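Local coordinates for uncharacterized protein (PDB 4JZA) that probably removes the 3-phosphate from phosphatidylinositol 3-phosphate, acting on host lipids as a Legionella phosphoinositide phosphatase, at residues R589-M601 with L626-L638. Numbering follows the deposited sequence.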
ATOM      1  N   ARG A 589     -37.386 -13.536   6.874  1.00 55.11           N
ATOM      2  CA  ARG A 589     -35.942 -13.637   6.878  1.00 54.88           C
ATOM      3  C   ARG A 589     -35.489 -13.969   5.482  1.00 57.34           C
ATOM      4  O   ARG A 589     -34.479 -13.448   5.047  1.00 64.01           O
ATOM      5  CB  ARG A 589     -35.469 -14.677   7.880  1.00 55.60           C
ATOM      6  CG  ARG A 589     -33.978 -14.918   7.959  1.00 57.02           C
ATOM      7  CD  ARG A 589     -33.169 -13.734   8.466  1.00 57.82           C
ATOM      8  NE  ARG A 589     -31.739 -14.040   8.399  1.00 56.25           N
ATOM      9  CZ  ARG A 589     -30.773 -13.154   8.576  1.00 55.05           C
ATOM     10  NH1 ARG A 589     -31.022 -11.895   8.901  1.00 55.70           N
ATOM     11  NH2 ARG A 589     -29.533 -13.534   8.441  1.00 61.29           N
ATOM     12  N   ILE A 590     -36.263 -14.794   4.775  1.00 59.80           N
ATOM     13  CA  ILE A 590     -35.898 -15.263   3.447  1.00 59.26           C
ATOM     14  C   ILE A 590     -35.833 -14.093   2.521  1.00 55.44           C
ATOM     15  O   ILE A 590     -34.957 -14.026   1.661  1.00 62.97           O
ATOM     16  CB  ILE A 590     -36.874 -16.348   2.904  1.00 61.42           C
ATOM     17  CG1 ILE A 590     -36.474 -17.744   3.400  1.00 64.24           C
ATOM     18  CG2 ILE A 590     -36.881 -16.440   1.379  1.00 58.85           C
ATOM     19  CD1 ILE A 590     -37.643 -18.719   3.359  1.00 70.12           C
ATOM     20  N   ARG A 591     -36.743 -13.164   2.708  1.00 57.20           N
ATOM     21  CA  ARG A 591     -36.829 -11.997   1.835  1.00 60.13           C
ATOM     22  C   ARG A 591     -35.771 -10.944   2.033  1.00 56.24           C
ATOM     23  O   ARG A 591     -35.465 -10.158   1.118  1.00 53.41           O
ATOM     24  CB  ARG A 591     -38.145 -11.338   2.058  1.00 63.69           C
ATOM     25  CG  ARG A 591     -39.246 -12.079   1.363  1.00 71.45           C
ATOM     26  CD  ARG A 591     -40.514 -11.530   1.930  1.00 77.37           C
ATOM     27  NE  ARG A 591     -41.664 -11.867   1.129  1.00 86.63           N
ATOM     28  CZ  ARG A 591     -42.893 -11.523   1.469  1.00 91.47           C
ATOM     29  NH1 ARG A 591     -43.114 -10.842   2.600  1.00 85.62           N
ATOM     30  NH2 ARG A 591     -43.898 -11.865   0.679  1.00 99.28           N
ATOM     31  N   PHE A 592     -35.281 -10.903   3.261  1.00 52.36           N
ATOM     32  CA  PHE A 592     -34.191 -10.048   3.609  1.00 51.53           C
ATOM     33  C   PHE A 592     -32.902 -10.650   3.039  1.00 50.20           C
ATOM     34  O   PHE A 592     -32.115  -9.968   2.369  1.00 49.63           O
ATOM     35  CB  PHE A 592     -34.131  -9.876   5.142  1.00 51.26           C
ATOM     36  CG  PHE A 592     -33.002  -8.997   5.600  1.00 48.54           C
ATOM     37  CD1 PHE A 592     -32.965  -7.683   5.210  1.00 44.91           C
ATOM     38  CD2 PHE A 592     -31.958  -9.500   6.379  1.00 47.02           C
ATOM     39  CE1 PHE A 592     -31.932  -6.860   5.598  1.00 46.15           C
ATOM     40  CE2 PHE A 592     -30.919  -8.672   6.774  1.00 46.48           C
ATOM     41  CZ  PHE A 592     -30.913  -7.343   6.391  1.00 44.97           C
ATOM     42  N   VAL A 593     -32.722 -11.943   3.278  1.00 46.42           N
ATOM     43  CA  VAL A 593     -31.577 -12.655   2.769  1.00 45.90           C
ATOM     44  C   VAL A 593     -31.483 -12.480   1.264  1.00 45.58           C
ATOM     45  O   VAL A 593     -30.389 -12.317   0.708  1.00 44.61           O
ATOM     46  CB  VAL A 593     -31.608 -14.140   3.177  1.00 48.31           C
ATOM     47  CG1 VAL A 593     -30.489 -14.955   2.522  1.00 48.27           C
ATOM     48  CG2 VAL A 593     -31.444 -14.261   4.690  1.00 51.92           C
ATOM     49  N   SER A 594     -32.617 -12.492   0.594  1.00 44.56           N
ATOM     50  CA  SER A 594     -32.591 -12.310  -0.849  1.00 46.39           C
ATOM     51  C   SER A 594     -32.020 -10.938  -1.267  1.00 44.36           C
ATOM     52  O   SER A 594     -31.222 -10.840  -2.212  1.00 41.65           O
ATOM     53  CB  SER A 594     -33.986 -12.488  -1.434  1.00 47.40           C
ATOM     54  OG  SER A 594     -33.875 -12.751  -2.823  1.00 49.50           O
ATOM     55  N   LEU A 595     -32.438  -9.901  -0.546  1.00 43.42           N
ATOM     56  CA  LEU A 595     -31.958  -8.555  -0.777  1.00 45.36           C
ATOM     57  C   LEU A 595     -30.485  -8.455  -0.470  1.00 44.98           C
ATOM     58  O   LEU A 595     -29.746  -7.936  -1.298  1.00 46.59           O
ATOM     59  CB  LEU A 595     -32.716  -7.527   0.062  1.00 47.24           C
ATOM     60  CG  LEU A 595     -34.154  -7.316  -0.422  1.00 49.40           C
ATOM     61  CD1 LEU A 595     -35.015  -6.752   0.705  1.00 48.99           C
ATOM     62  CD2 LEU A 595     -34.195  -6.442  -1.670  1.00 48.11           C
ATOM     63  N   VAL A 596     -30.048  -8.966   0.683  1.00 43.63           N
ATOM     64  CA  VAL A 596     -28.624  -8.941   0.984  1.00 42.87           C
ATOM     65  C   VAL A 596     -27.807  -9.639  -0.077  1.00 42.79           C
ATOM     66  O   VAL A 596     -26.794  -9.092  -0.573  1.00 47.67           O
ATOM     67  CB  VAL A 596     -28.261  -9.609   2.299  1.00 42.83           C
ATOM     68  CG1 VAL A 596     -26.752  -9.620   2.456  1.00 44.69           C
ATOM     69  CG2 VAL A 596     -28.835  -8.801   3.439  1.00 45.02           C
ATOM     70  N   ALA A 597     -28.216 -10.845  -0.404  1.00 38.83           N
ATOM     71  CA  ALA A 597     -27.499 -11.632  -1.388  1.00 37.87           C
ATOM     72  C   ALA A 597     -27.473 -10.871  -2.717  1.00 39.09           C
ATOM     73  O   ALA A 597     -26.437 -10.782  -3.372  1.00 39.38           O
ATOM     74  CB  ALA A 597     -28.131 -13.023  -1.543  1.00 37.30           C
ATOM     75  N   ASP A 598     -28.586 -10.266  -3.100  1.00 43.50           N
ATOM     76  CA  ASP A 598     -28.620  -9.487  -4.363  1.00 48.63           C
ATOM     77  C   ASP A 598     -27.624  -8.354  -4.390  1.00 45.95           C
ATOM     78  O   ASP A 598     -26.972  -8.122  -5.423  1.00 45.46           O
ATOM     79  CB  ASP A 598     -30.005  -8.874  -4.612  1.00 50.65           C
ATOM     80  CG  ASP A 598     -30.976  -9.862  -5.191  1.00 52.18           C
ATOM     81  OD1 ASP A 598     -30.547 -10.947  -5.612  1.00 48.43           O
ATOM     82  OD2 ASP A 598     -32.181  -9.542  -5.214  1.00 58.79           O
ATOM     83  N   LEU A 599     -27.553  -7.631  -3.269  1.00 43.16           N
ATOM     84  CA  LEU A 599     -26.678  -6.481  -3.174  1.00 42.93           C
ATOM     85  C   LEU A 599     -25.230  -6.936  -3.195  1.00 42.08           C
ATOM     86  O   LEU A 599     -24.441  -6.413  -3.958  1.00 42.56           O
ATOM     87  CB  LEU A 599     -26.994  -5.648  -1.940  1.00 43.10           C
ATOM     88  CG  LEU A 599     -28.322  -4.849  -2.024  1.00 45.51           C
ATOM     89  CD1 LEU A 599     -28.517  -4.073  -0.751  1.00 45.26           C
ATOM     90  CD2 LEU A 599     -28.388  -3.857  -3.157  1.00 45.75           C
ATOM     91  N   TYR A 600     -24.918  -7.950  -2.393  1.00 41.72           N
ATOM     92  CA  TYR A 600     -23.586  -8.495  -2.317  1.00 38.42           C
ATOM     93  C   TYR A 600     -23.181  -8.954  -3.694  1.00 38.79           C
ATOM     94  O   TYR A 600     -22.124  -8.604  -4.169  1.00 40.18           O
ATOM     95  CB  TYR A 600     -23.512  -9.619  -1.273  1.00 38.18           C
ATOM     96  CG  TYR A 600     -22.113 -10.164  -1.083  1.00 36.80           C
ATOM     97  CD1 TYR A 600     -21.573 -11.061  -1.991  1.00 36.44           C
ATOM     98  CD2 TYR A 600     -21.335  -9.765   0.001  1.00 36.46           C
ATOM     99  CE1 TYR A 600     -20.309 -11.548  -1.841  1.00 36.57           C
ATOM    100  CE2 TYR A 600     -20.053 -10.218   0.156  1.00 36.42           C
ATOM    101  CZ  TYR A 600     -19.547 -11.115  -0.771  1.00 38.68           C
ATOM    102  OH  TYR A 600     -18.260 -11.578  -0.631  1.00 40.58           O
HETATM  103  N   MSE A 601     -24.043  -9.695  -4.373  1.00 39.93           N
HETATM  104  CA  MSE A 601     -23.680 -10.202  -5.713  1.00 40.37           C
HETATM  105  C   MSE A 601     -23.682  -9.180  -6.829  1.00 38.07           C
HETATM  106  O   MSE A 601     -23.200  -9.453  -7.877  1.00 37.20           O
HETATM  107  CB  MSE A 601     -24.602 -11.327  -6.094  1.00 44.53           C
HETATM  108  CG  MSE A 601     -24.344 -12.523  -5.160  1.00 50.99           C
HETATM  109 SE   MSE A 601     -25.584 -14.032  -5.418  0.96 58.43          SE
HETATM  110  CE  MSE A 601     -25.192 -14.329  -7.320  1.00 54.04           C
ATOM    111  N   LEU A 626     -20.467 -12.517   7.667  1.00 44.85           N
ATOM    112  CA  LEU A 626     -21.828 -12.733   7.205  1.00 44.23           C
ATOM    113  C   LEU A 626     -22.408 -13.803   8.050  1.00 42.42           C
ATOM    114  O   LEU A 626     -21.722 -14.712   8.443  1.00 48.02           O
ATOM    115  CB  LEU A 626     -21.869 -13.181   5.744  1.00 46.88           C
ATOM    116  CG  LEU A 626     -21.525 -12.169   4.637  1.00 47.32           C
ATOM    117  CD1 LEU A 626     -21.445 -12.842   3.272  1.00 45.72           C
ATOM    118  CD2 LEU A 626     -22.561 -11.062   4.597  1.00 45.44           C
ATOM    119  N   PRO A 627     -23.681 -13.716   8.330  1.00 45.39           N
ATOM    120  CA  PRO A 627     -24.482 -14.776   8.934  1.00 46.28           C
ATOM    121  C   PRO A 627     -24.577 -16.021   8.049  1.00 46.74           C
ATOM    122  O   PRO A 627     -24.538 -15.913   6.831  1.00 47.30           O
ATOM    123  CB  PRO A 627     -25.858 -14.122   9.034  1.00 49.62           C
ATOM    124  CG  PRO A 627     -25.583 -12.650   9.179  1.00 49.36           C
ATOM    125  CD  PRO A 627     -24.365 -12.408   8.348  1.00 49.49           C
ATOM    126  N   GLU A 628     -24.745 -17.192   8.643  1.00 48.73           N
ATOM    127  CA  GLU A 628     -24.705 -18.422   7.868  1.00 50.61           C
ATOM    128  C   GLU A 628     -25.705 -18.468   6.708  1.00 49.76           C
ATOM    129  O   GLU A 628     -25.356 -18.912   5.620  1.00 49.14           O
ATOM    130  CB  GLU A 628     -24.804 -19.677   8.765  1.00 55.07           C
ATOM    131  CG  GLU A 628     -23.454 -20.343   9.014  1.00 66.54           C
ATOM    132  CD  GLU A 628     -22.759 -20.684   7.687  1.00 77.50           C
ATOM    133  OE1 GLU A 628     -23.357 -21.513   6.932  1.00 74.44           O
ATOM    134  OE2 GLU A 628     -21.658 -20.094   7.379  1.00 72.43           O
ATOM    135  N   ASP A 629     -26.938 -18.018   6.910  1.00 50.84           N
ATOM    136  CA  ASP A 629     -27.953 -18.180   5.860  1.00 51.32           C
ATOM    137  C   ASP A 629     -27.729 -17.295   4.638  1.00 49.87           C
ATOM    138  O   ASP A 629     -28.044 -17.702   3.515  1.00 52.24           O
ATOM    139  CB  ASP A 629     -29.391 -18.056   6.374  1.00 57.70           C
ATOM    140  CG  ASP A 629     -29.643 -16.809   7.244  1.00 64.23           C
ATOM    141  OD1 ASP A 629     -28.648 -16.099   7.498  1.00 64.41           O
ATOM    142  OD2 ASP A 629     -30.831 -16.565   7.680  1.00 63.92           O
ATOM    143  N   ILE A 630     -27.134 -16.125   4.838  1.00 45.50           N
ATOM    144  CA  ILE A 630     -26.758 -15.242   3.720  1.00 43.82           C
ATOM    145  C   ILE A 630     -25.568 -15.790   2.929  1.00 43.13           C
ATOM    146  O   ILE A 630     -25.557 -15.846   1.703  1.00 41.92           O
ATOM    147  CB  ILE A 630     -26.395 -13.844   4.230  1.00 42.28           C
ATOM    148  CG1 ILE A 630     -27.632 -13.187   4.868  1.00 43.74           C
ATOM    149  CG2 ILE A 630     -25.889 -12.971   3.093  1.00 40.87           C
ATOM    150  CD1 ILE A 630     -27.346 -11.962   5.713  1.00 42.57           C
ATOM    151  N   ALA A 631     -24.563 -16.209   3.660  1.00 43.78           N
ATOM    152  CA  ALA A 631     -23.410 -16.802   3.042  1.00 45.83           C
ATOM    153  C   ALA A 631     -23.851 -18.016   2.235  1.00 43.34           C
ATOM    154  O   ALA A 631     -23.479 -18.166   1.077  1.00 44.03           O
ATOM    155  CB  ALA A 631     -22.362 -17.180   4.099  1.00 45.41           C
ATOM    156  N   ALA A 632     -24.668 -18.859   2.837  1.00 42.21           N
ATOM    157  CA  ALA A 632     -25.152 -20.073   2.156  1.00 42.89           C
ATOM    158  C   ALA A 632     -25.989 -19.794   0.912  1.00 38.88           C
ATOM    159  O   ALA A 632     -25.872 -20.461  -0.085  1.00 36.07           O
ATOM    160  CB  ALA A 632     -25.946 -20.941   3.127  1.00 43.52           C
ATOM    161  N   GLU A 633     -26.835 -18.800   0.982  1.00 39.98           N
ATOM    162  CA  GLU A 633     -27.602 -18.418  -0.179  1.00 43.27           C
ATOM    163  C   GLU A 633     -26.705 -17.930  -1.318  1.00 42.95           C
ATOM    164  O   GLU A 633     -26.920 -18.287  -2.477  1.00 41.98           O
ATOM    165  CB  GLU A 633     -28.609 -17.324   0.218  1.00 48.01           C
ATOM    166  CG  GLU A 633     -29.469 -16.780  -0.930  1.00 50.66           C
ATOM    167  CD  GLU A 633     -30.405 -17.819  -1.528  1.00 51.83           C
ATOM    168  OE1 GLU A 633     -30.475 -18.946  -0.999  1.00 52.21           O
ATOM    169  OE2 GLU A 633     -31.085 -17.496  -2.523  1.00 53.40           O
ATOM    170  N   ILE A 634     -25.691 -17.112  -0.994  1.00 42.76           N
ATOM    171  CA  ILE A 634     -24.765 -16.625  -2.023  1.00 40.67           C
ATOM    172  C   ILE A 634     -24.019 -17.798  -2.648  1.00 43.90           C
ATOM    173  O   ILE A 634     -23.910 -17.897  -3.894  1.00 45.15           O
ATOM    174  CB  ILE A 634     -23.745 -15.658  -1.464  1.00 38.15           C
ATOM    175  CG1 ILE A 634     -24.452 -14.379  -1.017  1.00 37.61           C
ATOM    176  CG2 ILE A 634     -22.703 -15.324  -2.534  1.00 38.07           C
ATOM    177  CD1 ILE A 634     -23.690 -13.561   0.012  1.00 35.67           C
ATOM    178  N   ARG A 635     -23.498 -18.674  -1.774  1.00 43.54           N
ATOM    179  CA  ARG A 635     -22.774 -19.853  -2.199  1.00 44.05           C
ATOM    180  C   ARG A 635     -23.576 -20.697  -3.154  1.00 45.02           C
ATOM    181  O   ARG A 635     -23.047 -21.199  -4.136  1.00 46.56           O
ATOM    182  CB  ARG A 635     -22.328 -20.701  -1.006  1.00 45.29           C
ATOM    183  CG  ARG A 635     -21.002 -20.323  -0.309  1.00 44.33           C
ATOM    184  CD  ARG A 635     -20.772 -21.300   0.834  1.00 44.37           C
ATOM    185  NE  ARG A 635     -20.484 -20.661   2.108  1.00 43.48           N
ATOM    186  CZ  ARG A 635     -21.190 -20.834   3.226  1.00 43.92           C
ATOM    187  NH1 ARG A 635     -22.255 -21.596   3.237  1.00 43.61           N
ATOM    188  NH2 ARG A 635     -20.840 -20.210   4.354  1.00 45.49           N
ATOM    189  N   LYS A 636     -24.853 -20.863  -2.864  1.00 47.98           N
ATOM    190  CA  LYS A 636     -25.674 -21.762  -3.643  1.00 48.48           C
ATOM    191  C   LYS A 636     -26.116 -21.056  -4.911  1.00 46.37           C
ATOM    192  O   LYS A 636     -26.088 -21.626  -5.986  1.00 45.38           O
ATOM    193  CB  LYS A 636     -26.830 -22.322  -2.789  1.00 55.14           C
ATOM    194  CG  LYS A 636     -26.298 -23.275  -1.686  1.00 61.09           C
ATOM    195  CD  LYS A 636     -27.360 -23.952  -0.818  1.00 66.95           C
ATOM    196  CE  LYS A 636     -28.194 -22.961  -0.003  1.00 67.17           C
ATOM    197  NZ  LYS A 636     -29.168 -23.663   0.878  1.00 68.47           N
ATOM    198  N   ARG A 637     -26.441 -19.787  -4.838  1.00 45.44           N
ATOM    199  CA  ARG A 637     -26.735 -19.072  -6.074  1.00 47.79           C
ATOM    200  C   ARG A 637     -25.595 -19.136  -7.126  1.00 47.77           C
ATOM    201  O   ARG A 637     -25.855 -19.163  -8.353  1.00 49.40           O
ATOM    202  CB  ARG A 637     -27.047 -17.616  -5.749  1.00 50.77           C
ATOM    203  CG  ARG A 637     -28.450 -17.374  -5.225  1.00 49.32           C
ATOM    204  CD  ARG A 637     -28.570 -15.897  -4.953  1.00 50.73           C
ATOM    205  NE  ARG A 637     -29.771 -15.452  -4.267  1.00 46.88           N
ATOM    206  CZ  ARG A 637     -30.151 -14.186  -4.238  1.00 47.42           C
ATOM    207  NH1 ARG A 637     -29.449 -13.279  -4.887  1.00 47.02           N
ATOM    208  NH2 ARG A 637     -31.247 -13.825  -3.584  1.00 52.67           N
ATOM    209  N   LEU A 638     -24.348 -19.131  -6.647  1.00 43.70           N
ATOM    210  CA  LEU A 638     -23.177 -19.228  -7.512  1.00 42.76           C
ATOM    211  C   LEU A 638     -22.704 -20.658  -7.741  1.00 42.66           C
ATOM    212  O   LEU A 638     -21.771 -20.869  -8.492  1.00 41.72           O
ATOM    213  CB  LEU A 638     -22.033 -18.417  -6.900  1.00 43.67           C
ATOM    214  CG  LEU A 638     -22.238 -16.901  -6.866  1.00 41.70           C
ATOM    215  CD1 LEU A 638     -21.200 -16.249  -5.985  1.00 45.46           C
ATOM    216  CD2 LEU A 638     -22.135 -16.339  -8.255  1.00 38.84           C
TER
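Val593 and Ile630 face each other where the helix segments 589-601 and 628-637 pack; their axes approach to 9.3 Å and cross at -58°. Apolar contacts run along the middle of the interface. Val596 CG1 meets Ile630 CG2, while Ala597 CB packs against Ile634 CG1 where the CA atoms of these two residues are 5.7 Å apart, a close place that suits a small side chain. Branched side chains suit this seam, since each offers two arms: Val593 sends CG1 to Glu633 CB and CG2 to Ile630 CG1. Farther along, Ile634 CD1 stands over one face of the Tyr600 ring in a CH-pi contact, 4.2 Å from its centroid. Selenomethionine Met601 reaches around the end of the seam, SE touching Arg637 CD and CE resting on Leu638 CD2.

Salt bridges flank these apolar residues. Arg589, bent at chi2 (66°), turns its guanidinium side-on to Asp629: NE bonds OD2 at 2.8 Å and NH2 bonds OD1 at 2.9 Å. The two planes lie only 21° apart, and this paired grip limits rotation of both groups. At the other charged site Arg637 fits as a knob among Ser594, Ala597, Asp598 and Met601. Its extended chain lays the guanidinium face over Ala597 CB, leaving the edge for polar partners. Arg637 NH1 bonds Asp598 OD1 at 2.7 Å, its NH2 reaches Ser594 O, and its NE bonds Glu633 OE2 at 3.0 Å. Arg637 thus joins a carboxylate of its own helix, Glu633, with one across the interface, Asp598, in a salt-bridge network.

Around this all-helical packing, helix 643-652 touches Tyr600 and Ile634 through Leu644, and its Asp647 is hydrogen-bonded to the Tyr600 hydroxyl. Phe592 packs on helix 556-574, whereas Arg589 and Pro627 touch helix 524-542, which leads toward strand 545-549 of the mixed sheet.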